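Local atomic coordinates of catechol 1,2-dioxygenase (Acinetobacter sp., PDB entry 1DMH), a protein that cleaves the ring of catechol between its two hydroxyl-bearing carbons with molecular oxygen, using a ferric ion, to give cis,cis-muconate. Residues 150-155 against 181-186; 227-232 against 288-293; 242-247 against 262-267; 132-137 against 194-199. All coordinates share one frame; numbering follows the deposited sequence.

Contact 1: 150-155 against 181-186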
# COMPACT_ATOMS: atom_id res chain seq x y z
N ASN A 150 0.03 -24.23 34.42
CA ASN A 150 1.08 -23.34 33.99
C ASN A 150 1.13 -22.93 32.53
O ASN A 150 2.10 -22.32 32.09
CB ASN A 150 2.43 -23.91 34.42
CG ASN A 150 2.54 -24.02 35.94
OD1 ASN A 150 3.42 -24.71 36.45
ND2 ASN A 150 1.65 -23.33 36.67
N ALA A 151 0.08 -23.27 31.77
CA ALA A 151 0.02 -22.86 30.37
C ALA A 151 -0.38 -21.38 30.41
O ALA A 151 -1.08 -20.95 31.34
CB ALA A 151 -1.05 -23.68 29.63
N LYS A 152 0.05 -20.58 29.45
CA LYS A 152 -0.33 -19.17 29.46
C LYS A 152 -1.43 -18.94 28.43
O LYS A 152 -1.21 -19.13 27.23
CB LYS A 152 0.85 -18.28 29.13
CG LYS A 152 0.59 -16.78 29.16
CD LYS A 152 1.92 -16.13 28.88
CE LYS A 152 1.92 -14.64 29.04
NZ LYS A 152 3.33 -14.13 29.09
N VAL A 153 -2.60 -18.55 28.91
CA VAL A 153 -3.75 -18.32 28.06
C VAL A 153 -3.92 -16.81 27.91
O VAL A 153 -4.14 -16.11 28.91
CB VAL A 153 -5.04 -18.90 28.68
CG1 VAL A 153 -6.23 -18.69 27.75
CG2 VAL A 153 -4.86 -20.40 28.98
N GLU A 154 -3.80 -16.30 26.69
CA GLU A 154 -3.99 -14.87 26.45
C GLU A 154 -5.31 -14.65 25.72
O GLU A 154 -5.54 -15.23 24.67
CB GLU A 154 -2.85 -14.31 25.63
CG GLU A 154 -1.52 -14.50 26.30
CD GLU A 154 -0.39 -13.88 25.53
OE1 GLU A 154 -0.38 -12.64 25.37
OE2 GLU A 154 0.48 -14.63 25.07
N ILE A 155 -6.15 -13.79 26.29
CA ILE A 155 -7.47 -13.50 25.75
C ILE A 155 -7.68 -12.02 25.51
O ILE A 155 -7.28 -11.18 26.33
CB ILE A 155 -8.55 -13.99 26.73
CG1 ILE A 155 -8.27 -15.45 27.10
CG2 ILE A 155 -9.94 -13.84 26.10
CD1 ILE A 155 -9.34 -16.07 27.95
N SER A 181 -3.75 -12.09 30.59
CA SER A 181 -2.97 -13.31 30.42
C SER A 181 -3.30 -14.12 31.66
O SER A 181 -3.25 -13.59 32.77
CB SER A 181 -1.47 -13.04 30.40
OG SER A 181 -1.12 -12.37 29.22
N ILE A 182 -3.66 -15.37 31.47
CA ILE A 182 -3.98 -16.22 32.60
C ILE A 182 -3.13 -17.47 32.60
O ILE A 182 -3.02 -18.16 31.59
CB ILE A 182 -5.47 -16.59 32.61
CG1 ILE A 182 -6.26 -15.30 32.72
CG2 ILE A 182 -5.80 -17.56 33.77
CD1 ILE A 182 -7.65 -15.52 32.89
N ILE A 183 -2.48 -17.72 33.72
CA ILE A 183 -1.64 -18.90 33.86
C ILE A 183 -2.58 -19.95 34.39
O ILE A 183 -3.24 -19.73 35.42
CB ILE A 183 -0.54 -18.70 34.92
CG1 ILE A 183 0.28 -17.45 34.57
CG2 ILE A 183 0.28 -19.97 35.06
CD1 ILE A 183 0.85 -17.46 33.15
N THR A 184 -2.66 -21.08 33.71
CA THR A 184 -3.56 -22.12 34.17
C THR A 184 -3.15 -22.61 35.57
O THR A 184 -1.97 -22.61 35.94
CB THR A 184 -3.64 -23.30 33.16
OG1 THR A 184 -2.33 -23.80 32.89
CG2 THR A 184 -4.26 -22.81 31.85
N ASP A 185 -4.15 -22.99 36.36
CA ASP A 185 -3.94 -23.47 37.73
C ASP A 185 -3.60 -24.96 37.78
O ASP A 185 -3.42 -25.60 36.73
CB ASP A 185 -5.20 -23.18 38.55
CG ASP A 185 -6.41 -23.94 38.04
OD1 ASP A 185 -6.24 -24.97 37.35
OD2 ASP A 185 -7.55 -23.53 38.36
N GLU A 186 -3.53 -25.50 39.00
CA GLU A 186 -3.20 -26.91 39.29
C GLU A 186 -3.99 -27.94 38.51
O GLU A 186 -3.59 -29.09 38.40
CB GLU A 186 -3.42 -27.23 40.78
CG GLU A 186 -2.81 -26.24 41.74
CD GLU A 186 -3.48 -24.87 41.65
OE1 GLU A 186 -4.70 -24.80 41.95
OE2 GLU A 186 -2.80 -23.87 41.30
O HOH W 1 -2.19 -11.33 27.00
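Val-153 and Ile-182 face each other as an antiparallel hydrogen-bonded pair: Val-153 N donates to Ile-182 O over 2.7 Å, almost straight at 175°, and Ile-182 N returns a bond to Val-153 O. Two residues on, Thr-184 N bonds to Ala-151 O. Where the ladder ends, the side chain of Thr-184 takes over. Its OG1, held between the backbone N and the carbonyl carbon (chi1 55°), receives Ala-151 N at 2.7 Å and also bonds to Leu-148 O, while Asn-150 N turns to Thr-184 O, 3.0 Å away and well above that carbonyl plane. The loop before the strand is thus pinned by one threonine. At the other end a water bridges Ser-181 OG (2.7 Å) and Glu-154 OE1 (2.8 Å), the carboxylate being held as well by Tyr-110 OH.

Packing differs between the faces. On the face of Ser-181 and Glu-154, Ile-183 crosses the extended Lys-152 chain at a slant, CD1 4.1 Å from Lys-152 CG, and its CG2 presses on Asn-150 CA at 3.6 Å. On the side of Val-153, its CG2 meets Thr-184 CG2 at 3.8 Å, the two side chains crossing at about a right angle.

Strand 220-230 pairs with the far edge of 152-157 and strand 116-118 with that of 179-183, while Ile-140 of strand 133-141 covers Ala-151, Val-153 and Thr-184 from within the beta-sandwich.

Contact 2: 227-232 against 288-293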
# COMPACT_ATOMS: atom_id res chain seq x y z
N TYR A 227 -7.67 -15.96 21.35
CA TYR A 227 -6.83 -16.72 22.25
C TYR A 227 -5.41 -16.93 21.70
O TYR A 227 -5.23 -17.15 20.50
CB TYR A 227 -7.34 -18.15 22.46
CG TYR A 227 -8.55 -18.36 23.33
CD1 TYR A 227 -9.84 -18.14 22.84
CD2 TYR A 227 -8.40 -18.82 24.64
CE1 TYR A 227 -10.96 -18.39 23.64
CE2 TYR A 227 -9.50 -19.07 25.45
CZ TYR A 227 -10.78 -18.86 24.95
OH TYR A 227 -11.86 -19.14 25.75
N PHE A 228 -4.44 -16.88 22.62
CA PHE A 228 -3.05 -17.25 22.37
C PHE A 228 -2.90 -18.23 23.55
O PHE A 228 -3.31 -17.93 24.68
CB PHE A 228 -2.05 -16.13 22.62
CG PHE A 228 -1.64 -15.38 21.40
CD1 PHE A 228 -1.71 -15.95 20.13
CD2 PHE A 228 -1.15 -14.10 21.52
CE1 PHE A 228 -1.30 -15.22 18.99
CE2 PHE A 228 -0.74 -13.36 20.40
CZ PHE A 228 -0.82 -13.93 19.13
N VAL A 229 -2.39 -19.43 23.30
CA VAL A 229 -2.13 -20.34 24.39
C VAL A 229 -0.71 -20.86 24.14
O VAL A 229 -0.39 -21.35 23.04
CB VAL A 229 -3.11 -21.55 24.43
CG1 VAL A 229 -2.81 -22.42 25.68
CG2 VAL A 229 -4.55 -21.05 24.48
N SER A 230 0.16 -20.71 25.12
CA SER A 230 1.52 -21.23 25.00
C SER A 230 1.91 -22.01 26.28
O SER A 230 1.36 -21.76 27.37
CB SER A 230 2.52 -20.10 24.71
OG SER A 230 2.50 -19.10 25.69
N ALA A 231 2.82 -22.96 26.12
CA ALA A 231 3.27 -23.79 27.22
C ALA A 231 4.54 -24.51 26.79
O ALA A 231 4.74 -24.78 25.61
CB ALA A 231 2.21 -24.82 27.56
N ASP A 232 5.40 -24.85 27.75
CA ASP A 232 6.62 -25.55 27.42
C ASP A 232 6.34 -26.86 26.68
O ASP A 232 5.32 -27.52 26.91
CB ASP A 232 7.44 -25.81 28.68
CG ASP A 232 7.95 -24.52 29.29
OD1 ASP A 232 8.61 -23.75 28.57
OD2 ASP A 232 7.70 -24.28 30.49
N PHE A 288 -14.84 -23.40 27.12
CA PHE A 288 -14.09 -23.72 25.92
C PHE A 288 -12.74 -24.28 26.33
O PHE A 288 -11.95 -23.58 26.96
CB PHE A 288 -13.88 -22.49 25.02
CG PHE A 288 -13.23 -22.83 23.70
CD1 PHE A 288 -13.86 -23.70 22.81
CD2 PHE A 288 -11.99 -22.32 23.36
CE1 PHE A 288 -13.25 -24.08 21.60
CE2 PHE A 288 -11.38 -22.69 22.15
CZ PHE A 288 -12.02 -23.57 21.28
N ASP A 289 -12.51 -25.55 26.01
CA ASP A 289 -11.24 -26.21 26.32
C ASP A 289 -10.38 -26.16 25.09
O ASP A 289 -10.89 -26.21 23.96
CB ASP A 289 -11.42 -27.69 26.67
CG ASP A 289 -12.33 -27.93 27.84
OD1 ASP A 289 -12.40 -27.07 28.74
OD2 ASP A 289 -12.94 -29.00 27.87
N LEU A 290 -9.07 -26.08 25.30
CA LEU A 290 -8.12 -26.05 24.20
C LEU A 290 -7.10 -27.16 24.38
O LEU A 290 -6.65 -27.41 25.49
CB LEU A 290 -7.39 -24.71 24.14
CG LEU A 290 -8.34 -23.53 23.89
CD1 LEU A 290 -8.83 -23.06 25.24
CD2 LEU A 290 -7.64 -22.38 23.14
N LYS A 291 -6.76 -27.83 23.28
CA LYS A 291 -5.78 -28.91 23.31
C LYS A 291 -4.60 -28.47 22.44
O LYS A 291 -4.79 -28.04 21.29
CB LYS A 291 -6.38 -30.22 22.79
CG LYS A 291 -5.42 -31.42 22.89
CD LYS A 291 -6.12 -32.71 22.44
CE LYS A 291 -5.17 -33.91 22.32
NZ LYS A 291 -4.58 -34.27 23.63
N LEU A 292 -3.41 -28.58 23.00
CA LEU A 292 -2.18 -28.16 22.33
C LEU A 292 -1.41 -29.26 21.59
O LEU A 292 -1.62 -30.45 21.82
CB LEU A 292 -1.25 -27.50 23.36
CG LEU A 292 -1.74 -26.29 24.17
CD1 LEU A 292 -0.58 -25.81 25.02
CD2 LEU A 292 -2.21 -25.17 23.25
N THR A 293 -0.53 -28.86 20.67
CA THR A 293 0.28 -29.81 19.93
C THR A 293 1.75 -29.64 20.37
O THR A 293 2.18 -28.56 20.81
CB THR A 293 0.16 -29.60 18.40
OG1 THR A 293 0.55 -28.27 18.07
CG2 THR A 293 -1.27 -29.81 17.94
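Leu-290 reaches from its strand into the angle between Tyr-227 and Val-229, and its side chain can be followed outward. CB leaves the backbone toward segment 227-232, and with CG anti to the carbonyl carbon (chi1 -62°) the fork is carried across to the opposite strand. There the two methyls part company. CD1 goes to the outer half of the tyrosine ring, 4.1 Å from Tyr-227 CE2. CD2 does more, lying 3.6 Å from Val-229 CG2 and 3.9 Å from Tyr-227 CD2, so one methyl sits against both Tyr-227 and Val-229, alternate residues of the strand.

On either side of Leu-290 the pattern repeats with different partners. Leu-292 straddles Val-229 and Ala-231: its CD2 is 3.7 Å from Val-229 CG1, and its CD1 is 3.9 Å from Ala-231 CB. At the other end the rings of Tyr-227 and Phe-288 meet obliquely, centroids 5.7 Å apart and planes at 56°. The tyrosine OH comes to the edge of the phenylalanine ring, 4.0 Å from Phe-288 CD2, and is hydrogen-bonded to Tyr-190 OH, which also bonds to Phe-288 O. The next residue back from Tyr-227 is the iron ligand His-226.

These strands are not paired with each other; they face across the beta-sandwich, with Ile-140 of strand 133-141 touching both Val-229 and Leu-290. Branched aliphatic side chains and two rings hold the layers by shape and burial, and the buried phenol keeps its polar end satisfied through Tyr-190.

Contact 3: 242-247 against 262-267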
# COMPACT_ATOMS: atom_id res chain seq x y z
N ASN A 242 -16.25 -18.23 18.32
CA ASN A 242 -17.37 -17.47 17.80
C ASN A 242 -18.57 -17.68 18.69
O ASN A 242 -18.86 -18.81 19.09
CB ASN A 242 -17.73 -17.98 16.41
CG ASN A 242 -16.79 -17.53 15.39
OD1 ASN A 242 -16.83 -16.38 14.98
ND2 ASN A 242 -15.87 -18.42 14.97
N VAL A 243 -19.28 -16.60 18.99
CA VAL A 243 -20.47 -16.73 19.82
C VAL A 243 -21.58 -17.31 18.92
O VAL A 243 -21.94 -16.72 17.89
CB VAL A 243 -20.88 -15.36 20.42
CG1 VAL A 243 -22.17 -15.49 21.21
CG2 VAL A 243 -19.75 -14.82 21.31
N ALA A 244 -22.10 -18.47 19.30
CA ALA A 244 -23.14 -19.10 18.49
C ALA A 244 -24.38 -18.20 18.33
O ALA A 244 -24.74 -17.43 19.23
CB ALA A 244 -23.52 -20.49 19.10
N GLY A 245 -25.00 -18.27 17.16
CA GLY A 245 -26.19 -17.48 16.91
C GLY A 245 -25.94 -16.16 16.21
O GLY A 245 -26.88 -15.54 15.72
N ASP A 246 -24.69 -15.71 16.16
CA ASP A 246 -24.39 -14.44 15.53
C ASP A 246 -24.75 -14.54 14.04
O ASP A 246 -24.53 -15.56 13.41
CB ASP A 246 -22.91 -14.10 15.70
CG ASP A 246 -22.59 -12.70 15.24
OD1 ASP A 246 -22.69 -12.44 14.03
OD2 ASP A 246 -22.24 -11.84 16.08
N PRO A 247 -25.32 -13.47 13.48
CA PRO A 247 -25.74 -13.38 12.08
C PRO A 247 -24.60 -13.58 11.11
O PRO A 247 -24.82 -13.97 9.97
CB PRO A 247 -26.28 -11.95 11.98
CG PRO A 247 -26.73 -11.67 13.36
CD PRO A 247 -25.56 -12.18 14.14
N VAL A 262 -17.21 -22.60 17.23
CA VAL A 262 -18.47 -21.89 17.48
C VAL A 262 -18.96 -22.39 18.83
O VAL A 262 -19.20 -23.58 19.00
CB VAL A 262 -19.51 -22.21 16.38
CG1 VAL A 262 -20.82 -21.49 16.68
CG2 VAL A 262 -18.96 -21.82 15.02
N VAL A 263 -19.10 -21.49 19.79
CA VAL A 263 -19.50 -21.86 21.14
C VAL A 263 -20.80 -21.18 21.61
O VAL A 263 -21.01 -19.98 21.37
CB VAL A 263 -18.31 -21.52 22.11
CG1 VAL A 263 -18.64 -21.89 23.55
CG2 VAL A 263 -17.03 -22.24 21.62
N ASP A 264 -21.67 -21.94 22.28
CA ASP A 264 -22.92 -21.38 22.79
C ASP A 264 -22.69 -20.63 24.10
O ASP A 264 -22.01 -21.13 24.99
CB ASP A 264 -23.95 -22.46 23.12
CG ASP A 264 -24.23 -23.40 21.97
OD1 ASP A 264 -24.57 -22.92 20.86
OD2 ASP A 264 -24.12 -24.63 22.18
N ALA A 265 -23.27 -19.44 24.21
CA ALA A 265 -23.17 -18.68 25.45
C ALA A 265 -24.51 -18.95 26.16
O ALA A 265 -25.54 -18.44 25.74
CB ALA A 265 -23.04 -17.20 25.16
N VAL A 266 -24.48 -19.78 27.19
CA VAL A 266 -25.68 -20.13 27.95
C VAL A 266 -26.09 -19.02 28.92
O VAL A 266 -25.26 -18.53 29.70
CB VAL A 266 -25.44 -21.41 28.75
CG1 VAL A 266 -26.62 -21.70 29.65
CG2 VAL A 266 -25.18 -22.56 27.79
N GLU A 267 -27.36 -18.63 28.89
CA GLU A 267 -27.85 -17.57 29.77
C GLU A 267 -28.41 -18.10 31.09
O GLU A 267 -29.24 -19.00 31.10
CB GLU A 267 -28.91 -16.74 29.07
CG GLU A 267 -28.40 -16.00 27.86
CD GLU A 267 -27.52 -14.81 28.21
OE1 GLU A 267 -27.40 -14.47 29.42
OE2 GLU A 267 -26.95 -14.20 27.27
O HOH W 2 -24.83 -18.33 21.85
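Asn-242 and Val-262 begin a short parallel beta ladder within the curled sheet of the dioxygenase beta-sandwich, where strands 237-243 and 262-268, each with a further neighbour on its other side, run together near the surface. Val-263 N bonds to Asn-242 O at 2.8 Å, and Ala-244 N takes Val-263 O at the same length. Ala-244 already belongs to a type II turn, Val-243 to Asp-246, that leads the chain away, with Gly-245 at its third position.

The side chains sort by face. Val-262 has CG1 anti to its own N (chi1 179°), which swings that methyl forward along the ladder to rest 3.8 Å from Ala-244 CB, while CG2 stays nearer Asn-242 CB, 4.3 Å away. Of the Asn-242 side chain, CB is the part that meets Val-262; the side chain as a whole lies about 4 Å from that of the iron ligand His-224. On the other face Val-243 CG1 only brushes Ala-265 CB at 4.4 Å, and Val-263 packs on Met-286 and Phe-288 of the neighbouring strand 283-291.

Asp-264 points its CB away, yet with CG anti to the carbonyl carbon (chi1 -54°) its carboxylate folds back until OD1 is 3.2 Å from Ala-244 CB. Where direct pairing stops, a single water spans the widening gap, donating to Ala-244 O at 2.8 Å and accepting from Ala-265 N at 3.0 Å.

Contact 4: 132-137 against 194-199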
# COMPACT_ATOMS: atom_id res chain seq x y z
N HIS A 132 -22.90 -7.20 29.10
CA HIS A 132 -23.63 -8.30 29.73
C HIS A 132 -22.54 -9.22 30.29
O HIS A 132 -21.65 -9.64 29.56
CB HIS A 132 -24.48 -9.03 28.69
CG HIS A 132 -25.30 -10.15 29.26
ND1 HIS A 132 -26.18 -9.96 30.30
CD2 HIS A 132 -25.35 -11.47 28.95
CE1 HIS A 132 -26.75 -11.12 30.60
NE2 HIS A 132 -26.26 -12.05 29.80
N THR A 133 -22.61 -9.52 31.58
CA THR A 133 -21.61 -10.35 32.23
C THR A 133 -21.42 -11.70 31.58
O THR A 133 -22.39 -12.38 31.28
CB THR A 133 -21.94 -10.59 33.71
OG1 THR A 133 -22.13 -9.33 34.34
CG2 THR A 133 -20.80 -11.30 34.42
N LEU A 134 -20.16 -12.08 31.38
CA LEU A 134 -19.81 -13.35 30.76
C LEU A 134 -18.77 -14.05 31.63
O LEU A 134 -17.76 -13.43 31.98
CB LEU A 134 -19.17 -13.10 29.38
CG LEU A 134 -19.11 -14.17 28.29
CD1 LEU A 134 -17.77 -14.05 27.62
CD2 LEU A 134 -19.35 -15.55 28.79
N ILE A 135 -19.01 -15.31 31.98
CA ILE A 135 -18.05 -16.11 32.76
C ILE A 135 -17.52 -17.08 31.69
O ILE A 135 -18.28 -17.87 31.14
CB ILE A 135 -18.75 -16.97 33.89
CG1 ILE A 135 -19.46 -16.05 34.88
CG2 ILE A 135 -17.74 -17.87 34.61
CD1 ILE A 135 -18.56 -15.05 35.53
N LEU A 136 -16.23 -16.99 31.36
CA LEU A 136 -15.66 -17.85 30.32
C LEU A 136 -14.61 -18.72 31.01
O LEU A 136 -13.72 -18.21 31.69
CB LEU A 136 -15.01 -16.98 29.27
CG LEU A 136 -14.67 -17.41 27.83
CD1 LEU A 136 -13.36 -16.71 27.50
CD2 LEU A 136 -14.56 -18.90 27.62
N HIS A 137 -14.70 -20.02 30.84
CA HIS A 137 -13.73 -20.88 31.49
C HIS A 137 -13.50 -22.15 30.69
O HIS A 137 -14.26 -22.50 29.78
CB HIS A 137 -14.21 -21.18 32.92
CG HIS A 137 -15.55 -21.86 32.98
ND1 HIS A 137 -15.69 -23.23 33.02
CD2 HIS A 137 -16.81 -21.35 32.98
CE1 HIS A 137 -16.97 -23.54 33.04
NE2 HIS A 137 -17.67 -22.43 33.01
N THR A 194 -15.82 -11.40 32.24
CA THR A 194 -15.70 -10.28 31.32
C THR A 194 -17.12 -9.96 30.82
O THR A 194 -18.09 -10.17 31.56
CB THR A 194 -14.75 -10.64 30.16
OG1 THR A 194 -14.54 -9.48 29.36
CG2 THR A 194 -15.31 -11.77 29.31
N ILE A 195 -17.26 -9.41 29.61
CA ILE A 195 -18.60 -9.16 29.06
C ILE A 195 -18.68 -9.78 27.66
O ILE A 195 -17.65 -10.03 27.03
CB ILE A 195 -18.94 -7.63 28.95
CG1 ILE A 195 -17.91 -6.94 28.05
CG2 ILE A 195 -18.98 -6.98 30.32
CD1 ILE A 195 -18.26 -5.51 27.73
N LEU A 196 -19.90 -10.03 27.19
CA LEU A 196 -20.09 -10.58 25.85
C LEU A 196 -19.74 -9.53 24.82
O LEU A 196 -20.25 -8.42 24.87
CB LEU A 196 -21.53 -10.99 25.59
CG LEU A 196 -21.95 -12.44 25.77
CD1 LEU A 196 -23.41 -12.54 25.36
CD2 LEU A 196 -21.11 -13.36 24.90
N PRO A 197 -18.83 -9.85 23.90
CA PRO A 197 -18.47 -8.87 22.88
C PRO A 197 -19.54 -8.80 21.81
O PRO A 197 -20.39 -9.70 21.71
CB PRO A 197 -17.16 -9.43 22.34
CG PRO A 197 -17.45 -10.88 22.35
CD PRO A 197 -18.01 -11.06 23.75
N ALA A 198 -19.52 -7.72 21.04
CA ALA A 198 -20.44 -7.54 19.92
C ALA A 198 -19.54 -7.70 18.70
O ALA A 198 -18.33 -7.51 18.81
CB ALA A 198 -21.04 -6.12 19.93
N GLY A 199 -20.10 -8.06 17.56
CA GLY A 199 -19.30 -8.20 16.37
C GLY A 199 -18.58 -6.90 16.05
O GLY A 199 -18.91 -5.83 16.57
O HOH W 3 -22.17 -7.77 26.63
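Leu-134 and Thr-194 form an antiparallel hydrogen-bonded pair, joined by two backbone bonds, Thr-194 N to Leu-134 O and Leu-134 N to Thr-194 O, of 2.8 Å each. Beyond the non-hydrogen-bonded pair of Thr-133 and Ile-195, Leu-196 N still reaches His-132 O at 3.0 Å. The same carbonyl oxygen receives Ile-195 CA at 3.1 Å in a CA-H...O contact, and the side chains of Thr-133 and Ile-195 diverge rather than share a face. A water then prolongs the pairing, accepting from His-132 N at 2.6 Å and donating to Leu-196 O.

Leu-134 is the side chain most covered here. It lies beside Thr-194, pointing the same way, so that its CD1 touches Thr-194 CG2 at 3.8 Å. The threonine keeps OG1 anti to its own N (chi1 -173°), which leaves the methyl for the leucine while the hydroxyl bonds to His-157 NE2. Leu-196 comes across Leu-134 at about a right angle, CD2 to CG at 4.0 Å, and sends its other methyl, CD1, to the edge of the His-132 ring, 4.2 Å from CD2 of that ring. His-132 NE2 is bonded to Glu-267 on strand 262-268.

Leu-134 also packs on Ile-225, which in sequence separates the iron ligands His-224 and His-226. The chemistry is divided accordingly: the main chain and one water supply the polar links, aliphatic groups of Leu-134, Thr-194 and Leu-196 supply the packing, and the polar ends of Thr-194 and His-132 are matched by partners on other strands.

All four contacts lie in the dioxygenase domain and draw on one curled mixed sheet. Along the chain, contact 4 spans contact 1, and contact 2, which opens after contact 4 has closed, spans contact 3. Contacts 1 and 2 have centres about 9 Å apart, joined because strands 152-157 and 220-230 are neighbours; contacts 3 and 4, about 11 Å apart, meet through Glu-267 and His-132. Contacts 1 and 3 are the farthest apart, about 23 Å, and do not touch. Strand 283-291 in contact 2 pairs with 133-141 of contact 4 and 262-268 of contact 3. All four belong to the beta framework whose strand 220-230 carries the iron ligands His-224 and His-226.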